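Local coordinates for sialidase B (Streptococcus pneumoniae TIGR4, PDB 4XIO), which cleaves terminal sialic acids from oligosaccharides, glycoproteins and glycolipids by hydrolysing alpha-(2->3), alpha-(2->6) and alpha-(2->8) glycosidic linkages, at residues 50-55 with 143-148; 190-195 with 647-652; 202-207 with 265-270; 552-557 with 614-619. The protein carries 1 engineered substitution. All blocks are in the same frame, centred on the assembly; numbering follows the deposited sequence.

Interaction 1 (50-55 with 143-148)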
loop_
_atom_site.group_PDB
_atom_site.type_symbol
_atom_site.label_atom_id
_atom_site.label_comp_id
_atom_site.label_asym_id
_atom_site.label_seq_id
_atom_site.Cartn_x
_atom_site.Cartn_y
_atom_site.Cartn_z
ATOM N N PHE A 50 -16.260 1.721 25.266
ATOM C CA PHE A 50 -17.451 2.430 25.706
ATOM C C PHE A 50 -18.654 1.511 25.543
ATOM O O PHE A 50 -18.742 0.759 24.571
ATOM C CB PHE A 50 -17.615 3.706 24.877
ATOM C CG PHE A 50 -18.908 4.437 25.120
ATOM C CD1 PHE A 50 -19.023 5.341 26.165
ATOM C CD2 PHE A 50 -19.999 4.235 24.285
ATOM C CE1 PHE A 50 -20.211 6.024 26.385
ATOM C CE2 PHE A 50 -21.193 4.909 24.499
ATOM C CZ PHE A 50 -21.296 5.809 25.553
ATOM N N GLY A 51 -19.577 1.551 26.499
ATOM C CA GLY A 51 -20.743 0.695 26.411
ATOM C C GLY A 51 -21.988 1.401 26.906
ATOM O O GLY A 51 -21.918 2.191 27.845
ATOM N N LEU A 52 -23.110 1.141 26.238
ATOM C CA LEU A 52 -24.437 1.489 26.746
ATOM C C LEU A 52 -25.199 0.182 26.748
ATOM O O LEU A 52 -25.323 -0.446 25.700
ATOM C CB LEU A 52 -25.169 2.448 25.798
ATOM C CG LEU A 52 -24.738 3.894 25.615
ATOM C CD1 LEU A 52 -25.735 4.600 24.674
ATOM C CD2 LEU A 52 -24.648 4.619 26.953
ATOM N N SER A 53 -25.717 -0.253 27.896
ATOM C CA SER A 53 -26.377 -1.555 27.913
ATOM C C SER A 53 -27.599 -1.608 28.808
ATOM O O SER A 53 -27.754 -0.799 29.722
ATOM C CB SER A 53 -25.417 -2.644 28.383
ATOM O OG SER A 53 -25.049 -2.432 29.735
ATOM N N ASN A 54 -28.454 -2.577 28.512
ATOM C CA ASN A 54 -29.433 -3.083 29.471
ATOM C C ASN A 54 -28.697 -4.140 30.290
ATOM O O ASN A 54 -28.304 -5.186 29.761
ATOM C CB ASN A 54 -30.630 -3.684 28.727
ATOM C CG ASN A 54 -31.738 -4.165 29.667
ATOM O OD1 ASN A 54 -31.499 -4.439 30.848
ATOM N ND2 ASN A 54 -32.955 -4.291 29.132
ATOM N N SER A 55 -28.476 -3.858 31.571
ATOM C CA SER A 55 -27.661 -4.732 32.409
ATOM C C SER A 55 -28.502 -5.767 33.148
ATOM O O SER A 55 -27.975 -6.538 33.949
ATOM C CB SER A 55 -26.862 -3.915 33.424
ATOM O OG SER A 55 -27.720 -3.307 34.378
ATOM N N ASN A 143 -33.765 -1.217 24.000
ATOM C CA ASN A 143 -34.743 -1.491 25.052
ATOM C C ASN A 143 -34.123 -1.722 26.434
ATOM O O ASN A 143 -33.333 -2.648 26.625
ATOM C CB ASN A 143 -35.596 -2.701 24.659
ATOM C CG ASN A 143 -36.669 -3.025 25.681
ATOM O OD1 ASN A 143 -37.338 -2.132 26.205
ATOM N ND2 ASN A 143 -36.842 -4.311 25.967
ATOM N N GLY A 144 -34.487 -0.875 27.394
ATOM C CA GLY A 144 -34.076 -1.059 28.781
ATOM C C GLY A 144 -32.646 -0.696 29.146
ATOM O O GLY A 144 -32.139 -1.157 30.171
ATOM N N ILE A 145 -31.988 0.121 28.324
ATOM C CA ILE A 145 -30.652 0.616 28.666
ATOM C C ILE A 145 -30.679 1.219 30.071
ATOM O O ILE A 145 -31.519 2.081 30.364
ATOM C CB ILE A 145 -30.164 1.705 27.685
ATOM C CG1 ILE A 145 -29.797 1.107 26.328
ATOM C CG2 ILE A 145 -28.949 2.438 28.250
ATOM C CD1 ILE A 145 -29.410 2.172 25.309
ATOM N N ASP A 146 -29.783 0.760 30.946
ATOM C CA ASP A 146 -29.683 1.338 32.293
ATOM C C ASP A 146 -28.243 1.544 32.769
ATOM O O ASP A 146 -28.006 1.939 33.917
ATOM C CB ASP A 146 -30.474 0.506 33.316
ATOM C CG ASP A 146 -30.029 -0.942 33.364
ATOM O OD1 ASP A 146 -28.987 -1.271 32.765
ATOM O OD2 ASP A 146 -30.723 -1.756 34.001
ATOM N N LYS A 147 -27.279 1.298 31.883
ATOM C CA LYS A 147 -25.870 1.499 32.220
ATOM C C LYS A 147 -25.094 2.182 31.093
ATOM O O LYS A 147 -25.277 1.862 29.918
ATOM C CB LYS A 147 -25.193 0.160 32.547
ATOM C CG LYS A 147 -25.774 -0.576 33.744
ATOM C CD LYS A 147 -25.475 0.144 35.054
ATOM C CE LYS A 147 -26.190 -0.555 36.221
ATOM N NZ LYS A 147 -25.852 0.063 37.542
ATOM N N ALA A 148 -24.236 3.129 31.468
ATOM C CA ALA A 148 -23.235 3.693 30.568
ATOM C C ALA A 148 -21.878 3.390 31.191
ATOM O O ALA A 148 -21.634 3.719 32.356
ATOM C CB ALA A 148 -23.423 5.187 30.405
#

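Interaction 2 (190-195 with 647-652)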
loop_
_atom_site.group_PDB
_atom_site.type_symbol
_atom_site.label_atom_id
_atom_site.label_comp_id
_atom_site.label_asym_id
_atom_site.label_seq_id
_atom_site.Cartn_x
_atom_site.Cartn_y
_atom_site.Cartn_z
ATOM N N PRO A 190 0.675 10.436 15.062
ATOM C CA PRO A 190 2.115 10.156 14.979
ATOM C C PRO A 190 2.594 10.019 13.538
ATOM O O PRO A 190 3.793 9.829 13.301
ATOM C CB PRO A 190 2.249 8.808 15.697
ATOM C CG PRO A 190 0.899 8.130 15.458
ATOM C CD PRO A 190 -0.102 9.265 15.511
ATOM N N PHE A 191 1.663 10.128 12.595
ATOM C CA PHE A 191 1.931 9.857 11.184
ATOM C C PHE A 191 1.355 10.956 10.284
ATOM O O PHE A 191 0.538 11.779 10.721
ATOM C CB PHE A 191 1.269 8.530 10.789
ATOM C CG PHE A 191 -0.234 8.595 10.793
ATOM C CD1 PHE A 191 -0.948 8.376 11.962
ATOM C CD2 PHE A 191 -0.933 8.918 9.624
ATOM C CE1 PHE A 191 -2.339 8.465 11.971
ATOM C CE2 PHE A 191 -2.307 9.014 9.621
ATOM C CZ PHE A 191 -3.019 8.780 10.801
ATOM N N GLN A 192 1.760 10.926 9.011
ATOM C CA GLN A 192 1.253 11.821 7.977
ATOM C C GLN A 192 0.775 10.980 6.810
ATOM O O GLN A 192 1.151 9.816 6.681
ATOM C CB GLN A 192 2.388 12.709 7.449
ATOM C CG GLN A 192 2.964 13.655 8.453
ATOM C CD GLN A 192 4.309 14.189 8.015
ATOM O OE1 GLN A 192 5.304 14.010 8.708
ATOM N NE2 GLN A 192 4.345 14.849 6.859
ATOM N N LEU A 193 -0.041 11.569 5.949
ATOM C CA LEU A 193 -0.405 10.911 4.705
ATOM C C LEU A 193 0.228 11.670 3.540
ATOM O O LEU A 193 0.184 12.905 3.489
ATOM C CB LEU A 193 -1.926 10.847 4.536
ATOM C CG LEU A 193 -2.715 10.100 5.611
ATOM C CD1 LEU A 193 -4.227 10.226 5.346
ATOM C CD2 LEU A 193 -2.310 8.626 5.649
ATOM N N ILE A 194 0.839 10.927 2.624
ATOM C CA ILE A 194 1.391 11.486 1.395
ATOM C C ILE A 194 0.363 11.286 0.286
ATOM O O ILE A 194 -0.010 12.233 -0.416
ATOM C CB ILE A 194 2.702 10.779 1.002
ATOM C CG1 ILE A 194 3.777 10.980 2.082
ATOM C CG2 ILE A 194 3.215 11.301 -0.338
ATOM C CD1 ILE A 194 5.102 10.252 1.785
ATOM N N PHE A 195 -0.095 10.045 0.144
ATOM C CA PHE A 195 -1.184 9.704 -0.764
ATOM C C PHE A 195 -2.382 9.376 0.097
ATOM O O PHE A 195 -2.218 8.822 1.181
ATOM C CB PHE A 195 -0.784 8.478 -1.586
ATOM C CG PHE A 195 0.523 8.652 -2.310
ATOM C CD1 PHE A 195 0.574 9.362 -3.505
ATOM C CD2 PHE A 195 1.704 8.134 -1.783
ATOM C CE1 PHE A 195 1.790 9.548 -4.176
ATOM C CE2 PHE A 195 2.927 8.308 -2.451
ATOM C CZ PHE A 195 2.962 9.016 -3.651
ATOM N N VAL A 647 -1.503 3.283 4.149
ATOM C CA VAL A 647 -0.108 3.590 3.807
ATOM C C VAL A 647 0.205 4.940 4.438
ATOM O O VAL A 647 -0.391 5.955 4.067
ATOM C CB VAL A 647 0.134 3.657 2.296
ATOM C CG1 VAL A 647 1.593 4.054 2.010
ATOM C CG2 VAL A 647 -0.204 2.314 1.653
ATOM N N GLN A 648 1.121 4.934 5.407
ATOM C CA GLN A 648 1.371 6.093 6.258
ATOM C C GLN A 648 2.847 6.404 6.380
ATOM O O GLN A 648 3.697 5.522 6.211
ATOM C CB GLN A 648 0.755 5.858 7.648
ATOM C CG GLN A 648 -0.767 5.686 7.584
ATOM C CD GLN A 648 -1.395 5.401 8.935
ATOM O OE1 GLN A 648 -0.705 5.315 9.953
ATOM N NE2 GLN A 648 -2.715 5.245 8.947
ATOM N N TYR A 649 3.142 7.666 6.681
ATOM C CA TYR A 649 4.516 8.152 6.725
ATOM C C TYR A 649 4.867 8.610 8.131
ATOM O O TYR A 649 4.082 9.312 8.768
ATOM C CB TYR A 649 4.671 9.327 5.757
ATOM C CG TYR A 649 6.041 9.970 5.797
ATOM C CD1 TYR A 649 7.104 9.424 5.085
ATOM C CD2 TYR A 649 6.268 11.119 6.554
ATOM C CE1 TYR A 649 8.365 10.006 5.128
ATOM C CE2 TYR A 649 7.528 11.714 6.601
ATOM C CZ TYR A 649 8.566 11.152 5.881
ATOM O OH TYR A 649 9.824 11.721 5.920
ATOM N N ILE A 650 6.050 8.220 8.607
ATOM C CA ILE A 650 6.552 8.712 9.888
ATOM C C ILE A 650 7.979 9.240 9.776
ATOM O O ILE A 650 8.717 8.891 8.846
ATOM C CB ILE A 650 6.503 7.642 10.987
ATOM C CG1 ILE A 650 7.292 6.403 10.576
ATOM C CG2 ILE A 650 5.055 7.280 11.332
ATOM C CD1 ILE A 650 7.424 5.389 11.719
ATOM N N ASP A 651 8.351 10.082 10.738
ATOM C CA ASP A 651 9.695 10.636 10.816
ATOM C C ASP A 651 10.354 10.118 12.082
ATOM O O ASP A 651 9.756 10.181 13.164
ATOM C CB ASP A 651 9.629 12.169 10.860
ATOM C CG ASP A 651 11.004 12.808 10.907
ATOM O OD1 ASP A 651 11.579 12.885 12.011
ATOM O OD2 ASP A 651 11.510 13.231 9.844
ATOM N N LEU A 652 11.572 9.596 11.955
ATOM C CA LEU A 652 12.310 9.082 13.108
ATOM C C LEU A 652 13.712 9.656 13.128
ATOM O O LEU A 652 14.248 10.034 12.080
ATOM C CB LEU A 652 12.392 7.562 13.054
ATOM C CG LEU A 652 11.051 6.844 13.146
ATOM C CD1 LEU A 652 11.198 5.366 12.791
ATOM C CD2 LEU A 652 10.501 6.995 14.554
HETATM O O HOH W 1 6.013 11.092 12.326
HETATM O O HOH W 2 0.079 8.181 2.462
HETATM O O HOH W 3 -2.748 6.211 2.364
#

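Interaction 3 (202-207 with 265-270)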
loop_
_atom_site.group_PDB
_atom_site.type_symbol
_atom_site.label_atom_id
_atom_site.label_comp_id
_atom_site.label_asym_id
_atom_site.label_seq_id
_atom_site.Cartn_x
_atom_site.Cartn_y
_atom_site.Cartn_z
ATOM N N GLN A 202 -7.444 10.115 -7.301
ATOM C CA GLN A 202 -8.821 9.605 -7.234
ATOM C C GLN A 202 -8.889 8.091 -7.008
ATOM O O GLN A 202 -9.936 7.474 -7.204
ATOM C CB GLN A 202 -9.657 10.040 -8.451
ATOM C CG GLN A 202 -10.020 11.537 -8.433
ATOM C CD GLN A 202 -10.929 11.891 -7.268
ATOM O OE1 GLN A 202 -12.112 11.532 -7.257
ATOM N NE2 GLN A 202 -10.379 12.580 -6.270
ATOM N N ALA A 203 -7.774 7.493 -6.581
ATOM C CA ALA A 203 -7.791 6.098 -6.121
ATOM C C ALA A 203 -8.184 6.059 -4.644
ATOM O O ALA A 203 -7.747 6.891 -3.858
ATOM C CB ALA A 203 -6.444 5.445 -6.314
ATOM N N ASN A 204 -9.014 5.093 -4.261
ATOM C CA ASN A 204 -9.406 4.968 -2.862
ATOM C C ASN A 204 -8.432 4.084 -2.076
ATOM O O ASN A 204 -8.535 3.984 -0.846
ATOM C CB ASN A 204 -10.829 4.395 -2.773
ATOM C CG ASN A 204 -11.510 4.689 -1.447
ATOM O OD1 ASN A 204 -11.167 5.653 -0.744
ATOM N ND2 ASN A 204 -12.501 3.864 -1.101
ATOM N N TYR A 205 -7.488 3.455 -2.788
ATOM C CA TYR A 205 -6.541 2.506 -2.175
ATOM C C TYR A 205 -5.132 2.739 -2.678
ATOM O O TYR A 205 -4.941 3.220 -3.800
ATOM C CB TYR A 205 -6.969 1.055 -2.458
ATOM C CG TYR A 205 -8.412 0.872 -2.080
ATOM C CD1 TYR A 205 -8.778 0.684 -0.754
ATOM C CD2 TYR A 205 -9.419 0.987 -3.036
ATOM C CE1 TYR A 205 -10.132 0.574 -0.393
ATOM C CE2 TYR A 205 -10.753 0.864 -2.688
ATOM C CZ TYR A 205 -11.099 0.663 -1.374
ATOM O OH TYR A 205 -12.433 0.564 -1.041
ATOM N N PHE A 206 -4.152 2.413 -1.837
ATOM C CA PHE A 206 -2.745 2.530 -2.198
ATOM C C PHE A 206 -1.965 1.358 -1.638
ATOM O O PHE A 206 -2.296 0.820 -0.572
ATOM C CB PHE A 206 -2.145 3.843 -1.666
ATOM C CG PHE A 206 -2.847 5.056 -2.166
ATOM C CD1 PHE A 206 -2.481 5.637 -3.372
ATOM C CD2 PHE A 206 -3.894 5.608 -1.440
ATOM C CE1 PHE A 206 -3.154 6.757 -3.853
ATOM C CE2 PHE A 206 -4.579 6.726 -1.916
ATOM C CZ PHE A 206 -4.196 7.301 -3.128
ATOM N N ARG A 207 -0.943 0.945 -2.379
ATOM C CA ARG A 207 -0.039 -0.102 -1.912
ATOM C C ARG A 207 1.336 0.126 -2.516
ATOM O O ARG A 207 1.481 0.899 -3.468
ATOM C CB ARG A 207 -0.560 -1.505 -2.297
ATOM C CG ARG A 207 -1.539 -2.146 -1.268
ATOM C CD ARG A 207 -1.463 -3.697 -1.301
ATOM N NE ARG A 207 -0.132 -4.174 -0.918
ATOM C CZ ARG A 207 0.325 -5.405 -1.149
ATOM N NH1 ARG A 207 -0.446 -6.299 -1.758
ATOM N NH2 ARG A 207 1.555 -5.742 -0.779
ATOM N N GLU A 265 -10.550 6.723 -13.836
ATOM C CA GLU A 265 -10.054 6.798 -12.467
ATOM C C GLU A 265 -11.245 7.062 -11.548
ATOM O O GLU A 265 -11.742 8.180 -11.475
ATOM C CB GLU A 265 -8.997 7.909 -12.334
ATOM C CG GLU A 265 -7.572 7.477 -12.775
ATOM C CD GLU A 265 -7.321 7.566 -14.270
ATOM O OE1 GLU A 265 -6.542 6.722 -14.811
ATOM O OE2 GLU A 265 -7.872 8.497 -14.904
ATOM N N GLN A 266 -11.719 6.023 -10.867
ATOM C CA GLN A 266 -12.876 6.146 -9.990
ATOM C C GLN A 266 -12.516 5.851 -8.543
ATOM O O GLN A 266 -11.832 4.870 -8.254
ATOM C CB GLN A 266 -13.962 5.155 -10.407
ATOM C CG GLN A 266 -14.578 5.398 -11.770
ATOM C CD GLN A 266 -15.531 4.288 -12.161
ATOM O OE1 GLN A 266 -15.145 3.334 -12.834
ATOM N NE2 GLN A 266 -16.778 4.391 -11.709
ATOM N N LEU A 267 -13.025 6.686 -7.640
ATOM C CA LEU A 267 -12.887 6.450 -6.217
ATOM C C LEU A 267 -14.078 5.600 -5.798
ATOM O O LEU A 267 -15.229 6.064 -5.793
ATOM C CB LEU A 267 -12.874 7.783 -5.483
ATOM C CG LEU A 267 -12.299 7.805 -4.072
ATOM C CD1 LEU A 267 -11.878 9.223 -3.749
ATOM C CD2 LEU A 267 -13.330 7.312 -3.061
ATOM N N VAL A 268 -13.806 4.338 -5.487
ATOM C CA VAL A 268 -14.861 3.370 -5.227
ATOM C C VAL A 268 -14.697 2.752 -3.852
ATOM O O VAL A 268 -13.593 2.410 -3.459
ATOM C CB VAL A 268 -14.839 2.235 -6.274
ATOM C CG1 VAL A 268 -16.047 1.295 -6.072
ATOM C CG2 VAL A 268 -14.846 2.814 -7.670
ATOM N N TYR A 269 -15.790 2.618 -3.111
ATOM C CA TYR A 269 -15.743 1.883 -1.850
ATOM C C TYR A 269 -15.943 0.410 -2.158
ATOM O O TYR A 269 -17.075 -0.043 -2.351
ATOM C CB TYR A 269 -16.796 2.427 -0.878
ATOM C CG TYR A 269 -16.487 3.864 -0.525
ATOM C CD1 TYR A 269 -15.645 4.175 0.544
ATOM C CD2 TYR A 269 -16.979 4.909 -1.297
ATOM C CE1 TYR A 269 -15.330 5.491 0.848
ATOM C CE2 TYR A 269 -16.664 6.227 -1.001
ATOM C CZ TYR A 269 -15.845 6.510 0.068
ATOM O OH TYR A 269 -15.537 7.822 0.355
ATOM N N TRP A 270 -14.836 -0.332 -2.234
ATOM C CA TRP A 270 -14.882 -1.733 -2.653
ATOM C C TRP A 270 -15.524 -2.591 -1.568
ATOM O O TRP A 270 -15.255 -2.393 -0.379
ATOM C CB TRP A 270 -13.467 -2.248 -2.944
ATOM C CG TRP A 270 -13.394 -3.147 -4.148
ATOM C CD1 TRP A 270 -13.196 -4.499 -4.158
ATOM C CD2 TRP A 270 -13.538 -2.751 -5.521
ATOM N NE1 TRP A 270 -13.206 -4.965 -5.456
ATOM C CE2 TRP A 270 -13.411 -3.909 -6.311
ATOM C CE3 TRP A 270 -13.754 -1.521 -6.161
ATOM C CZ2 TRP A 270 -13.494 -3.882 -7.705
ATOM C CZ3 TRP A 270 -13.842 -1.490 -7.546
ATOM C CH2 TRP A 270 -13.717 -2.662 -8.302
HETATM O O HOH W 4 -10.830 3.601 -6.088
HETATM O O HOH W 5 -13.598 -0.991 1.104
#

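Interaction 4 (552-557 with 614-619)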
loop_
_atom_site.group_PDB
_atom_site.type_symbol
_atom_site.label_atom_id
_atom_site.label_comp_id
_atom_site.label_asym_id
_atom_site.label_seq_id
_atom_site.Cartn_x
_atom_site.Cartn_y
_atom_site.Cartn_z
ATOM N N GLY A 552 6.403 -14.600 3.328
ATOM C CA GLY A 552 7.359 -13.506 3.343
ATOM C C GLY A 552 6.755 -12.152 3.029
ATOM O O GLY A 552 5.585 -12.054 2.638
ATOM N N THR A 553 7.564 -11.109 3.208
ATOM C CA THR A 553 7.161 -9.739 2.912
ATOM C C THR A 553 8.360 -8.982 2.354
ATOM O O THR A 553 9.500 -9.245 2.725
ATOM C CB THR A 553 6.676 -9.011 4.175
ATOM O OG1 THR A 553 5.617 -9.760 4.787
ATOM C CG2 THR A 553 6.160 -7.605 3.831
ATOM N N GLN A 554 8.092 -8.057 1.442
ATOM C CA GLN A 554 9.094 -7.129 0.947
ATOM C C GLN A 554 9.848 -6.455 2.108
ATOM O O GLN A 554 9.279 -6.187 3.168
ATOM C CB GLN A 554 8.397 -6.083 0.063
ATOM C CG GLN A 554 9.331 -5.090 -0.620
ATOM C CD GLN A 554 9.222 -3.717 -0.010
ATOM O OE1 GLN A 554 8.590 -3.542 1.034
ATOM N NE2 GLN A 554 9.826 -2.728 -0.658
ATOM N N VAL A 555 11.141 -6.229 1.901
ATOM C CA VAL A 555 11.995 -5.589 2.896
ATOM C C VAL A 555 12.676 -4.403 2.222
ATOM O O VAL A 555 13.030 -4.466 1.041
ATOM C CB VAL A 555 13.058 -6.573 3.449
ATOM C CG1 VAL A 555 13.880 -7.174 2.324
ATOM C CG2 VAL A 555 13.977 -5.897 4.457
ATOM N N SER A 556 12.833 -3.300 2.945
ATOM C CA SER A 556 13.556 -2.164 2.382
ATOM C C SER A 556 14.837 -1.971 3.179
ATOM O O SER A 556 14.923 -2.410 4.326
ATOM C CB SER A 556 12.693 -0.903 2.376
ATOM O OG SER A 556 12.088 -0.671 3.633
ATOM N N ALA A 557 15.839 -1.341 2.578
ATOM C CA ALA A 557 17.157 -1.270 3.211
ATOM C C ALA A 557 17.948 -0.089 2.686
ATOM O O ALA A 557 17.961 0.173 1.475
ATOM C CB ALA A 557 17.939 -2.568 2.972
ATOM N N ALA A 614 3.377 -4.110 6.603
ATOM C CA ALA A 614 3.682 -4.941 5.441
ATOM C C ALA A 614 4.797 -4.339 4.583
ATOM O O ALA A 614 5.921 -4.174 5.069
ATOM C CB ALA A 614 2.411 -5.221 4.633
ATOM N N TYR A 615 4.518 -4.014 3.322
ATOM C CA TYR A 615 5.562 -3.423 2.476
ATOM C C TYR A 615 5.973 -2.053 3.010
ATOM O O TYR A 615 5.164 -1.336 3.604
ATOM C CB TYR A 615 5.109 -3.285 1.024
ATOM C CG TYR A 615 5.055 -4.578 0.226
ATOM C CD1 TYR A 615 4.576 -5.761 0.785
ATOM C CD2 TYR A 615 5.449 -4.599 -1.103
ATOM C CE1 TYR A 615 4.510 -6.931 0.038
ATOM C CE2 TYR A 615 5.382 -5.759 -1.861
ATOM C CZ TYR A 615 4.906 -6.919 -1.285
ATOM O OH TYR A 615 4.835 -8.068 -2.042
ATOM N N SER A 616 7.227 -1.673 2.788
ATOM C CA SER A 616 7.736 -0.459 3.418
ATOM C C SER A 616 8.818 0.187 2.570
ATOM O O SER A 616 9.449 -0.464 1.727
ATOM C CB SER A 616 8.300 -0.790 4.801
ATOM O OG SER A 616 9.444 -1.622 4.668
ATOM N N ALA A 617 9.026 1.475 2.814
ATOM C CA ALA A 617 10.040 2.266 2.143
ATOM C C ALA A 617 10.764 3.048 3.216
ATOM O O ALA A 617 10.135 3.618 4.098
ATOM C CB ALA A 617 9.383 3.240 1.166
ATOM N N ILE A 618 12.087 3.084 3.151
ATOM C CA ILE A 618 12.848 3.909 4.087
ATOM C C ILE A 618 13.876 4.752 3.348
ATOM O O ILE A 618 14.411 4.355 2.310
ATOM C CB ILE A 618 13.536 3.087 5.213
ATOM C CG1 ILE A 618 14.439 2.001 4.627
ATOM C CG2 ILE A 618 12.502 2.474 6.157
ATOM C CD1 ILE A 618 15.292 1.296 5.679
ATOM N N THR A 619 14.130 5.951 3.859
ATOM C CA THR A 619 15.175 6.766 3.259
ATOM C C THR A 619 15.801 7.647 4.320
ATOM O O THR A 619 15.146 8.001 5.310
ATOM C CB THR A 619 14.641 7.623 2.087
ATOM O OG1 THR A 619 15.746 8.106 1.309
ATOM C CG2 THR A 619 13.797 8.806 2.605
HETATM O O HOH W 6 8.660 -4.112 4.792
HETATM O O HOH W 7 10.005 0.485 -0.836
#

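Interaction 1 (50-55 with 143-148)
An antiparallel strand pairing that breaks into a bulge joins residues 50-55 to 143-148, where strand 46-53 meets strand 147-150 in a six-stranded sheet of the N-terminal domain. Leu52 and Ala148 form a non-hydrogen-bonded pair; Leu52 CD2 rests 3.7 Å from Ala148 CB, and Ala148 also touches Leu23 of helix 20-23. At the next position Ser53 N donates to Lys147 O at 3.0 Å. Ser53 O then takes two amides at once, Asp146 N at 2.8 Å and Lys147 N at 3.0 Å, so two residues of one strand face a single residue of the other. Beyond this point side chains take over. With its CG between the backbone N and the carbonyl carbon (chi1 57°), Asp146 turns OD1 to Ser55 N, 2.9 Å away; the amide comes from the syn side, 25° out of the carboxylate plane. Ser55 OG lies just as near the same oxygen, while Asp146 OD2 forms a salt bridge with Lys56, which probably steadies the carboxylate. Asn54 donates from ND2 to Asn143 O at 3.0 Å, its OD1 being bonded to Lys56 N. Ser53 OG turns to Asn154 O instead. The pair Asp146-Lys147 facing Ser53 is a classic beta bulge, set here in a beta-sandwich domain of the concanavalin-like type.

Interaction 2 (190-195 with 647-652)
Phe191 holds CG between its backbone N and carbonyl carbon (chi1 68°), whereas Gln648 sets CG beside its own N and runs extended from there; together these torsions lay the carboxamide on the phenyl ring. The two planes are only 11° apart, a stack in which Gln648 OE1 sits 3.4 Å from Phe191 CG, over one face and offset toward the rim. OE1 also accepts from Trp96 NE1, and NE2 donates to Asn645 O, so both ends of the amide are held and its flat orientation is fixed. The Trp96 ring in turn meets that of Phe191 almost parallel. Gln192 and Tyr649 run side by side in the same direction, Gln192 OE1 lying in the plane at the ring edge, 3.7 Å from Tyr649 CD2, while Gln192 NE2 is bonded to Gly248 O. Ile194 CD1 approaches Tyr649 CD1 at 3.9 Å. Between the two backbones a single antiparallel bridge forms: Gln192 N donates to Tyr649 O at 2.8 Å and Tyr649 N to Gln192 O at 2.9 Å. On either side of it the segments part and water links them: one molecule joins Pro190 O to Asp651 N, another accepts a hydrogen bond from Ile194 N and lies 2.8 Å from Val647 O. The side-chain amides of Gln192 and Gln648 thus find partners outside the pairing, and the Trp96-Gln648 bond ties the N-terminal domain to the last sheet of the catalytic domain.

Interaction 3 (202-207 with 265-270)
Direct hydrogen bonds join Tyr205 and Asn204 to the 265-270 loop. Trp270 N donates to Tyr205 OH at 2.8 Å, arriving at the edge of the phenol near its plane, with an N-H...O angle of 161°. Asn204, whose CG lies anti to its backbone N, sends ND2 to Val268 O at 3.0 Å; this amide comes from well above the carbonyl plane, 54° out of it, and so misses the lone pairs. The other end of the Asn204 amide is held by Ser197 OG. Water supplies a second set of bonds. One molecule accepts from Asn204 N and Val268 N and donates to Gln266 O, bridging the segments where they do not bond directly. Another accepts from Tyr205 OH and donates to Trp270 O, so the phenol oxygen both accepts and donates a hydrogen bond. Van der Waals contacts complete the interface: Asn204 ND2 stands over one face of Tyr269, 3.6 Å from its CD1, with amide and ring planes 74° apart. Leu267 CD2 lies 3.6 Å from Asn204 CG, and Trp270 CB packs 4.1 Å from Tyr205 CZ. The loop thus covers the start of strand 205-207, whose Arg207 probably binds substrate and forms a salt bridge with Glu631. Phe206 and Arg207 begin the (F/Y)RIP motif of sialidases, in which the arginine belongs to the triad facing the substrate carboxylate in the active site of the beta-propeller.

Interaction 4 (552-557 with 614-619)
Residues 553-557 and 614-618 run nearly parallel, 8° apart, as the entries to the first strands of two neighbouring blades of the sialidase beta-propeller. The bonds across the pair run through side chains and water, one water molecule lying within hydrogen-bonding distance of both Gln554 O and Ala614 O. Gln554 does most of the bridging. The backbone sets its CB over the centre of one face of the Tyr615 ring, a CH-pi contact 3.5 Å from CB to the centroid. With CG anti to the backbone N (chi1 -176°), the bend at the next bond brings OE1 back to Ser616 N at 2.9 Å, a straight bond in the carbonyl plane, while NE2 reaches Ser616 O only weakly and is also bonded to Pro454 O. Thr553 CG2 adds a methyl 3.9 Å from Tyr615 CD1. Tyr615, probably the nucleophile, is therefore positioned from one face by Gln554, while its OH is bonded to Glu503 and its ring forms a cation-pi contact with Arg207. Farther along, Ser556 OG shares a hydrogen bond with Ser616 OG at 3.0 Å, and Ser616 OG is bonded in addition to Ser573 OG.

Overall arrangement
Interaction 1 lies alone in the N-terminal concanavalin-like domain, its centre about 38 Å from those of interactions 2 and 3 and about 45 Å from that of interaction 4. The other three cluster in the catalytic propeller, their centres about 15 to 23 Å apart. Along the chain interaction 1 closes first; interaction 2 then encloses interactions 3 and 4, which follow one another, so a piece from before the propeller strands pairs with the outer edge of its last sheet, consistent with a role in closing the ring. Strands 616-620 and 647-652 are the outer strands of one three-stranded sheet, linking interactions 2 and 4. Interaction 3 touches both, through Phe206 against Val647 and Arg207 against Tyr615.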